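Local coordinates for SCO1/SenC family lipoprotein (Bacillus anthracis, PDB 4HDE) that probably acts, like other SCO1/SenC proteins of thioredoxin fold, as a membrane-tethered copper or thiol-redox factor in the assembly of cytochrome c oxidase, at residues Lys23-Thr27 with Lys28-Gly32; Ser75-Pro78 with Asp79-Lys82; Asn85-Ala88 with Phe89-Phe93; Thr94-Thr97 with Ser98-Asn101; Thr104-Leu108 with Glu109-Lys113. All blocks are in the same frame, centred on the assembly; numbering follows the deposited sequence.

All five are local contacts, each joining residues a few positions apart where the chain turns, caps or coils. Contacts 2 and 5 lie closest, their centres 8 Å apart, and are tied by hydrogen bonds from Thr104 and Tyr106 to carbonyls of Asp81 and Ser75. Contacts 3 and 4 both belong to the crossover between strands 70-75 and 100-103, and Ile90 packs on Trp100 between them. Contact 1 stands apart but reaches contact 4 through Phe25 and Asn101. Contacts 4 and 5 are surface contacts; the other three are partly buried. Carboxylates accept backbone N-H groups in contacts 1, 4 and 5, buried aspartates share a water in contact 2, and contact 3 rests on helical backbone bonds.

Contact 1 (Lys23-Thr27 with Lys28-Gly32); sequences KPFGT and KDLKG
Phe25 lays its ring flat against the side chain of Asp29. The CB of Asp29 sits over one face, 3.9 Å from the ring centroid in a CH-pi contact, and the carboxylate stacks over the CD1 side with its plane 9° from that of the ring. The ring reaches this place because its CG stands anti to the backbone N (chi1 -165°), which brings the end of the side chain close to Asp29 and Leu30. At another part of the ring, Phe25 CE2 meets Leu30 CG at 3.8 Å, the two side chains crossing at about a right angle.

The carboxylate of Asp29 also holds the strand end. Its OD2 accepts from Gly26 N at 2.9 Å, approached on the anti side and 21° out of the carboxylate plane. Its OD1 accepts a hydrogen bond from a water that also donates to Pro24 O, so one oxygen meets the strand directly and the other through the water. Gly26, at the N-cap, has a carbonyl that accepts from two N-H groups: Leu30 N lies in the carbonyl plane at 3.0 Å from Gly26 O, while Asp29 N comes from well above that plane. Lys31 N closes the turn on Thr27 O at 2.9 Å.

This short helix 27-30 follows directly on strand 24-26, which pairs antiparallel with 16-18; Thr27 OG1 is bonded to Phe15 N. Phe25 packs on Asn101 and Leu103 of strand 100-103, and Leu30 on Gln70 and Val72 of strand 70-75.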
# COMPACT_ATOMS: atom_id res chain seq x y z
N LYS A 23 0.05 14.80 7.72
CA LYS A 23 0.31 14.35 9.09
C LYS A 23 1.26 13.16 9.09
O LYS A 23 1.26 12.37 8.14
CB LYS A 23 -1.01 13.95 9.77
CG LYS A 23 -2.14 14.96 9.64
CD LYS A 23 -1.84 16.21 10.42
CE LYS A 23 -2.92 17.28 10.21
NZ LYS A 23 -4.24 16.93 10.80
N PRO A 24 2.06 12.99 10.15
CA PRO A 24 2.97 11.85 10.24
C PRO A 24 2.23 10.53 10.31
O PRO A 24 1.22 10.40 10.99
CB PRO A 24 3.72 12.10 11.56
CG PRO A 24 2.77 12.92 12.38
CD PRO A 24 2.11 13.83 11.36
N PHE A 25 2.75 9.53 9.61
CA PHE A 25 2.14 8.21 9.62
C PHE A 25 3.16 7.16 9.24
O PHE A 25 3.95 7.35 8.32
CB PHE A 25 0.96 8.15 8.64
CG PHE A 25 0.05 6.96 8.86
CD1 PHE A 25 -0.96 7.02 9.79
CD2 PHE A 25 0.24 5.78 8.15
CE1 PHE A 25 -1.80 5.92 9.99
CE2 PHE A 25 -0.59 4.69 8.36
CZ PHE A 25 -1.60 4.77 9.27
N GLY A 26 3.13 6.04 9.94
CA GLY A 26 3.97 4.92 9.58
C GLY A 26 3.91 3.82 10.63
O GLY A 26 2.86 3.54 11.18
N THR A 27 5.07 3.22 10.89
CA THR A 27 5.17 2.09 11.80
C THR A 27 4.51 2.34 13.15
O THR A 27 3.85 1.46 13.71
CB THR A 27 6.63 1.73 12.01
OG1 THR A 27 7.27 1.61 10.73
CG2 THR A 27 6.76 0.41 12.78
N LYS A 28 4.68 3.54 13.69
CA LYS A 28 4.11 3.87 14.99
C LYS A 28 2.61 3.59 14.99
O LYS A 28 2.07 3.06 15.96
CB LYS A 28 4.39 5.33 15.34
CG LYS A 28 3.74 5.82 16.62
CD LYS A 28 4.02 7.30 16.83
CE LYS A 28 3.45 7.80 18.15
NZ LYS A 28 1.96 7.85 18.13
N ASP A 29 1.94 3.93 13.90
CA ASP A 29 0.50 3.76 13.78
C ASP A 29 0.11 2.33 13.43
O ASP A 29 -0.92 1.84 13.86
CB ASP A 29 -0.02 4.70 12.70
CG ASP A 29 0.46 6.11 12.91
OD1 ASP A 29 -0.22 6.86 13.63
OD2 ASP A 29 1.54 6.45 12.39
N LEU A 30 0.96 1.67 12.65
CA LEU A 30 0.62 0.40 12.02
C LEU A 30 1.01 -0.84 12.83
O LEU A 30 0.44 -1.91 12.63
CB LEU A 30 1.26 0.34 10.64
CG LEU A 30 0.72 1.33 9.62
CD1 LEU A 30 1.71 1.45 8.47
CD2 LEU A 30 -0.67 0.94 9.13
N LYS A 31 1.99 -0.71 13.72
CA LYS A 31 2.44 -1.84 14.52
C LYS A 31 1.32 -2.32 15.43
O LYS A 31 0.84 -1.58 16.28
CB LYS A 31 3.69 -1.48 15.32
CG LYS A 31 4.29 -2.63 16.12
CD LYS A 31 4.85 -3.70 15.19
CE LYS A 31 5.63 -4.76 15.96
NZ LYS A 31 6.79 -4.19 16.72
N GLY A 32 0.91 -3.57 15.26
CA GLY A 32 -0.23 -4.10 15.98
C GLY A 32 -1.49 -4.21 15.14
O GLY A 32 -2.49 -4.77 15.58
O HOH W 1 1.17 9.35 13.63

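Contact 2 (Ser75-Pro78 with Asp79-Lys82); sequences SVDP and DLDK
Ser75 and Asp81 make the tight, buried side of this turn. Ser75 OG donates to Asp81 OD2 at 2.7 Å, arriving on the anti side and 27° out of the carboxylate plane, and the same hydroxyl accepts from Asp77 N at 3.0 Å. With OG anti to its own backbone N (chi1 174°), the serine is turned to serve both. Beside it, Asp77 O receives two N-H groups: Asp81 N comes nearly straight, in the carbonyl plane at 2.8 Å, and Leu80 N from above that plane. A water spans the two buried aspartates, donating to Asp77 OD2 and Asp81 OD1, and so separates two carboxylates that are probably both charged. Asp77 OD1 has a salt bridge to Lys125, and Asp81 OD1 is also bonded to Thr42.

The outer side is looser. Leu80, exposed, lies alongside Asp77, with CB 3.5 Å from Asp77 OD2. Lys82 folds back through a bend at chi2 so that NZ donates to Pro78 O at 2.9 Å, with a weak second bond to Asp79 O. A second water joins Asp77 OD1 to Asp79 N.

The bond from Asp77 N to Ser75 OG defines an ST turn, here at the end of strand 70-75 in the loop leading to helix 83-90 of a thioredoxin-like fold.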
# COMPACT_ATOMS: atom_id res chain seq x y z
N SER A 75 3.69 6.56 -2.33
CA SER A 75 4.01 7.19 -3.61
C SER A 75 5.44 6.90 -4.03
O SER A 75 6.39 7.05 -3.25
CB SER A 75 3.81 8.71 -3.56
OG SER A 75 4.27 9.30 -4.78
N VAL A 76 5.59 6.48 -5.29
CA VAL A 76 6.92 6.31 -5.87
C VAL A 76 7.32 7.50 -6.74
O VAL A 76 8.31 7.43 -7.46
CB VAL A 76 7.03 5.00 -6.68
CG1 VAL A 76 6.79 3.80 -5.76
CG2 VAL A 76 6.04 5.00 -7.84
N ASP A 77 6.56 8.59 -6.65
CA ASP A 77 6.94 9.82 -7.33
C ASP A 77 6.80 11.01 -6.37
O ASP A 77 6.05 11.94 -6.64
CB ASP A 77 6.06 10.01 -8.57
CG ASP A 77 6.59 11.08 -9.52
OD1 ASP A 77 7.79 11.42 -9.45
OD2 ASP A 77 5.79 11.56 -10.35
N PRO A 78 7.54 10.98 -5.26
CA PRO A 78 7.35 12.02 -4.25
C PRO A 78 7.77 13.42 -4.71
O PRO A 78 7.37 14.39 -4.07
CB PRO A 78 8.25 11.54 -3.09
CG PRO A 78 9.30 10.67 -3.76
CD PRO A 78 8.53 9.97 -4.84
N ASP A 79 8.56 13.52 -5.77
CA ASP A 79 8.91 14.84 -6.32
C ASP A 79 7.67 15.56 -6.85
O ASP A 79 7.62 16.79 -6.87
CB ASP A 79 9.97 14.72 -7.42
CG ASP A 79 11.30 14.21 -6.90
OD1 ASP A 79 11.74 14.66 -5.82
OD2 ASP A 79 11.92 13.35 -7.58
N LEU A 80 6.68 14.79 -7.30
CA LEU A 80 5.43 15.38 -7.80
C LEU A 80 4.26 15.18 -6.85
O LEU A 80 3.39 16.05 -6.74
CB LEU A 80 5.08 14.82 -9.19
CG LEU A 80 5.89 15.37 -10.36
CD1 LEU A 80 5.30 14.85 -11.66
CD2 LEU A 80 5.91 16.89 -10.35
N ASP A 81 4.23 14.04 -6.16
CA ASP A 81 3.11 13.73 -5.28
C ASP A 81 3.31 14.32 -3.90
O ASP A 81 4.06 13.78 -3.08
CB ASP A 81 2.92 12.21 -5.13
CG ASP A 81 2.46 11.55 -6.42
OD1 ASP A 81 2.13 12.26 -7.38
OD2 ASP A 81 2.40 10.30 -6.45
N LYS A 82 2.67 15.46 -3.64
CA LYS A 82 2.63 16.01 -2.29
C LYS A 82 1.30 15.60 -1.66
O LYS A 82 0.46 15.00 -2.33
CB LYS A 82 2.82 17.53 -2.34
CG LYS A 82 3.92 17.99 -3.29
CD LYS A 82 5.28 17.36 -2.97
CE LYS A 82 6.35 17.84 -3.95
NZ LYS A 82 7.67 17.26 -3.62
O HOH W 2 9.73 11.47 -7.51
O HOH W 3 3.07 11.48 -9.87

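Contact 3 (Asn85-Ala88 with Phe89-Phe93); sequences NLKA and FIQKF
Phe89 and Ile90 keep their inner atoms close to the preceding turn while their ends move off from it. In both, the leading branch stands anti to the backbone N, at chi1 178° for Phe89 and -167° for Ile90. Phe89 CB rests 3.3 Å from Asn85 O, and the second branch of Ile90, CG2, sits 3.4 Å from Lys87 O, placed between its own backbone N and carbonyl carbon. Phe93 CE2 lies over one face of the Phe89 ring, 3.6 Å above its plane and offset toward that ring's rim.

On the exposed side, Lys87 runs out nearly straight, its CG anti to the backbone N, and bends only at chi4; its NZ forms a salt bridge with Asp21. Gln91, one turn further on, lies aslant it. Its chain is extended beyond CG and leads back over Lys87 O, with the amide near Lys87 CG. This placement is one of two deposited conformers, so the pairing of these two side chains is tentative.

The regular backbone bonds hold as far as Ile90: Phe89 N to Asn85 O and Ile90 N to Leu86 O are each 3.0 Å, but Gln91 N to Lys87 O is weak.

Helix 83-90 is the crossover helix between parallel strands 70-75 and 100-103. Phe89 and Ile90 touch Thr52 of helix 48-64, while Leu86 and Ile90 pack on Leu102.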
# COMPACT_ATOMS: atom_id res chain seq x y z
N ASN A 85 -1.90 16.32 -3.66
CA ASN A 85 -2.03 15.46 -4.82
C ASN A 85 -2.63 14.12 -4.43
O ASN A 85 -3.52 13.62 -5.12
CB ASN A 85 -0.68 15.24 -5.49
CG ASN A 85 -0.01 16.54 -5.89
OD1 ASN A 85 0.72 17.14 -5.10
ND2 ASN A 85 -0.24 16.97 -7.12
N LEU A 86 -2.15 13.55 -3.34
CA LEU A 86 -2.64 12.24 -2.90
C LEU A 86 -4.09 12.31 -2.42
O LEU A 86 -4.88 11.39 -2.68
CB LEU A 86 -1.75 11.67 -1.80
CG LEU A 86 -0.34 11.34 -2.29
CD1 LEU A 86 0.53 10.96 -1.11
CD2 LEU A 86 -0.37 10.22 -3.32
N LYS A 87 -4.44 13.39 -1.74
CA LYS A 87 -5.79 13.57 -1.25
C LYS A 87 -6.78 13.68 -2.41
O LYS A 87 -7.85 13.06 -2.41
CB LYS A 87 -5.87 14.79 -0.34
CG LYS A 87 -7.19 14.95 0.41
CD LYS A 87 -7.09 16.04 1.46
CE LYS A 87 -8.34 16.11 2.31
NZ LYS A 87 -8.49 14.88 3.13
N ALA A 88 -6.42 14.47 -3.42
CA ALA A 88 -7.28 14.62 -4.59
C ALA A 88 -7.39 13.32 -5.37
O ALA A 88 -8.46 12.99 -5.89
CB ALA A 88 -6.77 15.74 -5.48
N PHE A 89 -6.29 12.59 -5.45
CA PHE A 89 -6.26 11.31 -6.14
C PHE A 89 -7.21 10.29 -5.49
O PHE A 89 -8.05 9.70 -6.18
CB PHE A 89 -4.82 10.76 -6.18
CG PHE A 89 -4.69 9.40 -6.84
CD1 PHE A 89 -4.57 9.30 -8.21
CD2 PHE A 89 -4.68 8.24 -6.07
CE1 PHE A 89 -4.44 8.06 -8.82
CE2 PHE A 89 -4.55 7.00 -6.68
CZ PHE A 89 -4.43 6.91 -8.04
N ILE A 90 -7.09 10.11 -4.18
CA ILE A 90 -7.85 9.04 -3.53
C ILE A 90 -9.36 9.30 -3.52
O ILE A 90 -10.16 8.36 -3.52
CB ILE A 90 -7.32 8.73 -2.10
CG1 ILE A 90 -7.89 7.41 -1.56
CG2 ILE A 90 -7.63 9.86 -1.15
CD1 ILE A 90 -7.58 6.20 -2.42
N GLN A 91 -9.75 10.57 -3.55
CA GLN A 91 -11.17 10.91 -3.48
C GLN A 91 -11.98 10.34 -4.64
O GLN A 91 -13.19 10.14 -4.51
CB GLN A 91 -11.37 12.42 -3.33
CG GLN A 91 -10.90 12.96 -1.98
CD GLN A 91 -11.09 14.46 -1.83
OE1 GLN A 91 -11.27 15.18 -2.82
NE2 GLN A 91 -11.06 14.94 -0.59
N LYS A 92 -11.33 10.03 -5.75
CA LYS A 92 -12.04 9.46 -6.89
C LYS A 92 -12.52 8.04 -6.60
O LYS A 92 -13.58 7.61 -7.06
CB LYS A 92 -11.15 9.46 -8.12
CG LYS A 92 -11.78 8.75 -9.31
CD LYS A 92 -11.00 9.01 -10.59
CE LYS A 92 -11.67 8.32 -11.76
NZ LYS A 92 -11.57 9.10 -13.03
N PHE A 93 -11.73 7.32 -5.82
CA PHE A 93 -11.87 5.87 -5.70
C PHE A 93 -12.64 5.37 -4.50
O PHE A 93 -13.15 4.26 -4.51
CB PHE A 93 -10.48 5.23 -5.68
CG PHE A 93 -9.68 5.53 -6.91
CD1 PHE A 93 -9.86 4.80 -8.08
CD2 PHE A 93 -8.77 6.57 -6.91
CE1 PHE A 93 -9.11 5.10 -9.21
CE2 PHE A 93 -8.03 6.87 -8.03
CZ PHE A 93 -8.20 6.14 -9.19

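Contact 4 (Thr94-Thr97 with Ser98-Asn101); sequences TEDT and SNWN
Asp96 holds its CG anti to the backbone N (chi1 -175°), and Ser98 tucks OG between its own backbone N and carbonyl carbon (chi1 66°); together these torsions bring the hydroxyl up to one carboxylate oxygen. Ser98 OG donates to Asp96 OD1 at 2.7 Å, using the syn lone pair, and Ser98 N reaches the same oxygen at 3.1 Å on the anti side, 30° out of the carboxylate plane. One oxygen thus grips both donors of the serine and holds Ser98, the second residue of the turn.

Thr94 puts its methyl against the indole. Its CG2 lies 3.8 Å from Trp100 CE3, approaching obliquely, while OG1 accepts from Asp96 N at 3.0 Å and is also bonded to Gln59. The indole, buried, is held at its other end by a bond between NE1 and Ser73, and Thr52, Met55 and Ala56 of helix 48-64 pack against it. Asn99 OD1 is bonded to Gln59 as well, and ND2 to Val69 O.

Trp100 N closes on Thr97 O in a weak but nearly straight bond of 3.2 Å. That bond marks a type I beta turn, preceded by an ST turn at Thr94; the pair delivers the chain from the helix into edge strand 100-103, the closing step of a beta-alpha-beta crossover.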
# COMPACT_ATOMS: atom_id res chain seq x y z
N THR A 94 -12.69 6.18 -3.44
CA THR A 94 -13.34 5.76 -2.21
C THR A 94 -13.82 6.97 -1.43
O THR A 94 -13.25 8.05 -1.54
CB THR A 94 -12.40 4.91 -1.33
OG1 THR A 94 -13.13 4.47 -0.17
CG2 THR A 94 -11.18 5.70 -0.89
N GLU A 95 -14.88 6.77 -0.66
CA GLU A 95 -15.38 7.78 0.27
C GLU A 95 -14.92 7.50 1.69
O GLU A 95 -15.31 8.20 2.63
CB GLU A 95 -16.90 7.86 0.21
CG GLU A 95 -17.41 8.29 -1.15
CD GLU A 95 -18.89 8.57 -1.16
OE1 GLU A 95 -19.67 7.66 -0.82
OE2 GLU A 95 -19.27 9.70 -1.51
N ASP A 96 -14.10 6.47 1.86
CA ASP A 96 -13.62 6.07 3.17
C ASP A 96 -12.09 6.10 3.21
O ASP A 96 -11.43 5.26 2.60
CB ASP A 96 -14.13 4.66 3.49
CG ASP A 96 -13.78 4.21 4.90
OD1 ASP A 96 -13.24 5.02 5.69
OD2 ASP A 96 -14.07 3.04 5.23
N THR A 97 -11.53 7.06 3.92
CA THR A 97 -10.09 7.07 4.16
C THR A 97 -9.75 6.97 5.65
O THR A 97 -8.61 7.20 6.05
CB THR A 97 -9.39 8.28 3.52
OG1 THR A 97 -9.99 9.49 3.98
CG2 THR A 97 -9.51 8.21 2.00
N SER A 98 -10.74 6.60 6.46
CA SER A 98 -10.48 6.41 7.89
C SER A 98 -9.39 5.37 8.12
O SER A 98 -8.63 5.45 9.09
CB SER A 98 -11.76 6.01 8.62
OG SER A 98 -12.20 4.73 8.20
N ASN A 99 -9.30 4.39 7.23
CA ASN A 99 -8.28 3.35 7.33
C ASN A 99 -7.42 3.24 6.07
O ASN A 99 -6.93 2.17 5.75
CB ASN A 99 -8.91 1.99 7.64
CG ASN A 99 -9.77 1.46 6.49
OD1 ASN A 99 -10.28 2.24 5.69
ND2 ASN A 99 -9.92 0.15 6.41
N TRP A 100 -7.25 4.35 5.35
CA TRP A 100 -6.42 4.32 4.15
C TRP A 100 -5.55 5.56 4.13
O TRP A 100 -6.06 6.69 4.04
CB TRP A 100 -7.29 4.27 2.89
CG TRP A 100 -6.58 3.89 1.60
CD1 TRP A 100 -5.23 3.91 1.34
CD2 TRP A 100 -7.21 3.42 0.42
NE1 TRP A 100 -5.00 3.48 0.04
CE2 TRP A 100 -6.20 3.17 -0.54
CE3 TRP A 100 -8.54 3.18 0.06
CZ2 TRP A 100 -6.49 2.71 -1.82
CZ3 TRP A 100 -8.82 2.71 -1.21
CH2 TRP A 100 -7.80 2.48 -2.13
N ASN A 101 -4.24 5.36 4.24
CA ASN A 101 -3.28 6.45 4.21
C ASN A 101 -2.37 6.32 3.00
O ASN A 101 -1.84 5.25 2.72
CB ASN A 101 -2.46 6.46 5.50
CG ASN A 101 -3.26 6.95 6.66
OD1 ASN A 101 -3.33 8.15 6.92
ND2 ASN A 101 -3.91 6.03 7.37
O HOH W 4 -6.24 8.88 6.53

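Contact 5 (Thr104-Leu108 with Glu109-Lys113); sequences TGYSL and EDITK
Ser107 and Asp110 exchange hydrogen bonds at the start of the helix. Ser107 OG accepts from Asp110 N at 3.0 Å, and in return Ser107 N donates to Asp110 OD2 at 3.1 Å, coming from above the carboxylate plane. This reciprocal pair is a capping box, with Ser107 at the N-cap: it satisfies one N-H in the first turn of the helix and one just before it. The hydroxyl reaches Asp110 N because OG sits between its backbone N and carbonyl carbon (chi1 70°), folded back over the helix start. Asp110, at the positive end of the helix dipole, is probably favoured as a carboxylate.

Among the other polar bonds, Ile111 N reaches Ser107 O at 3.1 Å. Leu108 O takes two donors from one residue: Thr112 N at 3.0 Å, tilted 19° from the carbonyl plane, and Thr112 OG1 at 2.8 Å, from well above that plane. The hydroxyl bond fixes the rotation of the threonine side chain against the helix.

The apolar part is carried by Tyr106 and Ile111. Their side chains cross obliquely, Tyr106 CE2 lying 3.4 Å from Ile111 CB and the phenol's outer end running along CG1 and CD1. Leu108 CD1 approaches Ile111 CG2 more loosely, at 4.2 Å.

The segment leads from strand 100-103 into helix 108-119. Tyr106 OH is bonded to Ser75 O at the end of strand 70-75, and its ring meets that of Phe17 edge-to-face; Leu108 touches Asp79 in the loop before helix 83-90.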
# COMPACT_ATOMS: atom_id res chain seq x y z
N THR A 104 3.93 10.02 1.41
CA THR A 104 4.91 10.74 0.61
C THR A 104 5.80 11.53 1.57
O THR A 104 5.83 11.25 2.77
CB THR A 104 4.21 11.64 -0.42
OG1 THR A 104 5.19 12.13 -1.35
CG2 THR A 104 3.50 12.81 0.24
N GLY A 105 6.54 12.50 1.03
CA GLY A 105 7.30 13.43 1.85
C GLY A 105 8.79 13.16 1.91
O GLY A 105 9.55 13.96 2.42
N TYR A 106 9.18 12.02 1.36
CA TYR A 106 10.55 11.54 1.35
C TYR A 106 11.14 11.78 -0.04
O TYR A 106 10.44 12.21 -0.95
CB TYR A 106 10.54 10.04 1.68
CG TYR A 106 9.38 9.29 1.07
CD1 TYR A 106 8.33 8.83 1.86
CD2 TYR A 106 9.32 9.05 -0.29
CE1 TYR A 106 7.27 8.15 1.30
CE2 TYR A 106 8.26 8.39 -0.86
CZ TYR A 106 7.23 7.93 -0.06
OH TYR A 106 6.18 7.25 -0.61
N SER A 107 12.43 11.51 -0.22
CA SER A 107 13.04 11.66 -1.54
C SER A 107 12.79 10.44 -2.43
O SER A 107 12.42 9.36 -1.96
CB SER A 107 14.55 11.89 -1.40
OG SER A 107 15.18 10.71 -0.95
N LEU A 108 13.02 10.62 -3.72
CA LEU A 108 12.92 9.50 -4.64
C LEU A 108 13.97 8.43 -4.27
O LEU A 108 13.67 7.24 -4.28
CB LEU A 108 13.11 9.97 -6.08
CG LEU A 108 13.10 8.88 -7.15
CD1 LEU A 108 11.79 8.11 -7.16
CD2 LEU A 108 13.33 9.52 -8.50
N GLU A 109 15.18 8.87 -3.94
CA GLU A 109 16.21 7.93 -3.50
C GLU A 109 15.74 7.11 -2.29
O GLU A 109 15.93 5.89 -2.25
CB GLU A 109 17.52 8.65 -3.20
CG GLU A 109 18.62 7.71 -2.76
CD GLU A 109 19.99 8.37 -2.72
OE1 GLU A 109 20.09 9.57 -3.08
OE2 GLU A 109 20.97 7.69 -2.34
N ASP A 110 15.14 7.78 -1.32
CA ASP A 110 14.61 7.13 -0.11
C ASP A 110 13.63 6.01 -0.44
O ASP A 110 13.75 4.89 0.07
CB ASP A 110 13.87 8.14 0.79
CG ASP A 110 14.79 9.14 1.47
OD1 ASP A 110 15.99 8.84 1.65
OD2 ASP A 110 14.28 10.22 1.85
N ILE A 111 12.64 6.32 -1.27
CA ILE A 111 11.60 5.33 -1.53
C ILE A 111 12.13 4.21 -2.42
O ILE A 111 11.67 3.07 -2.33
CB ILE A 111 10.30 5.98 -2.09
CG1 ILE A 111 9.11 5.02 -1.95
CG2 ILE A 111 10.48 6.47 -3.53
CD1 ILE A 111 8.79 4.68 -0.52
N THR A 112 13.11 4.53 -3.25
CA THR A 112 13.76 3.50 -4.05
C THR A 112 14.43 2.47 -3.15
O THR A 112 14.29 1.25 -3.34
CB THR A 112 14.79 4.12 -5.01
OG1 THR A 112 14.10 4.97 -5.94
CG2 THR A 112 15.55 3.04 -5.77
N LYS A 113 15.15 2.94 -2.14
CA LYS A 113 15.82 2.05 -1.20
C LYS A 113 14.79 1.29 -0.37
O LYS A 113 14.94 0.10 -0.14
CB LYS A 113 16.77 2.83 -0.29
CG LYS A 113 17.58 1.95 0.65
CD LYS A 113 18.30 2.78 1.70
CE LYS A 113 19.03 1.88 2.70
NZ LYS A 113 18.08 0.96 3.40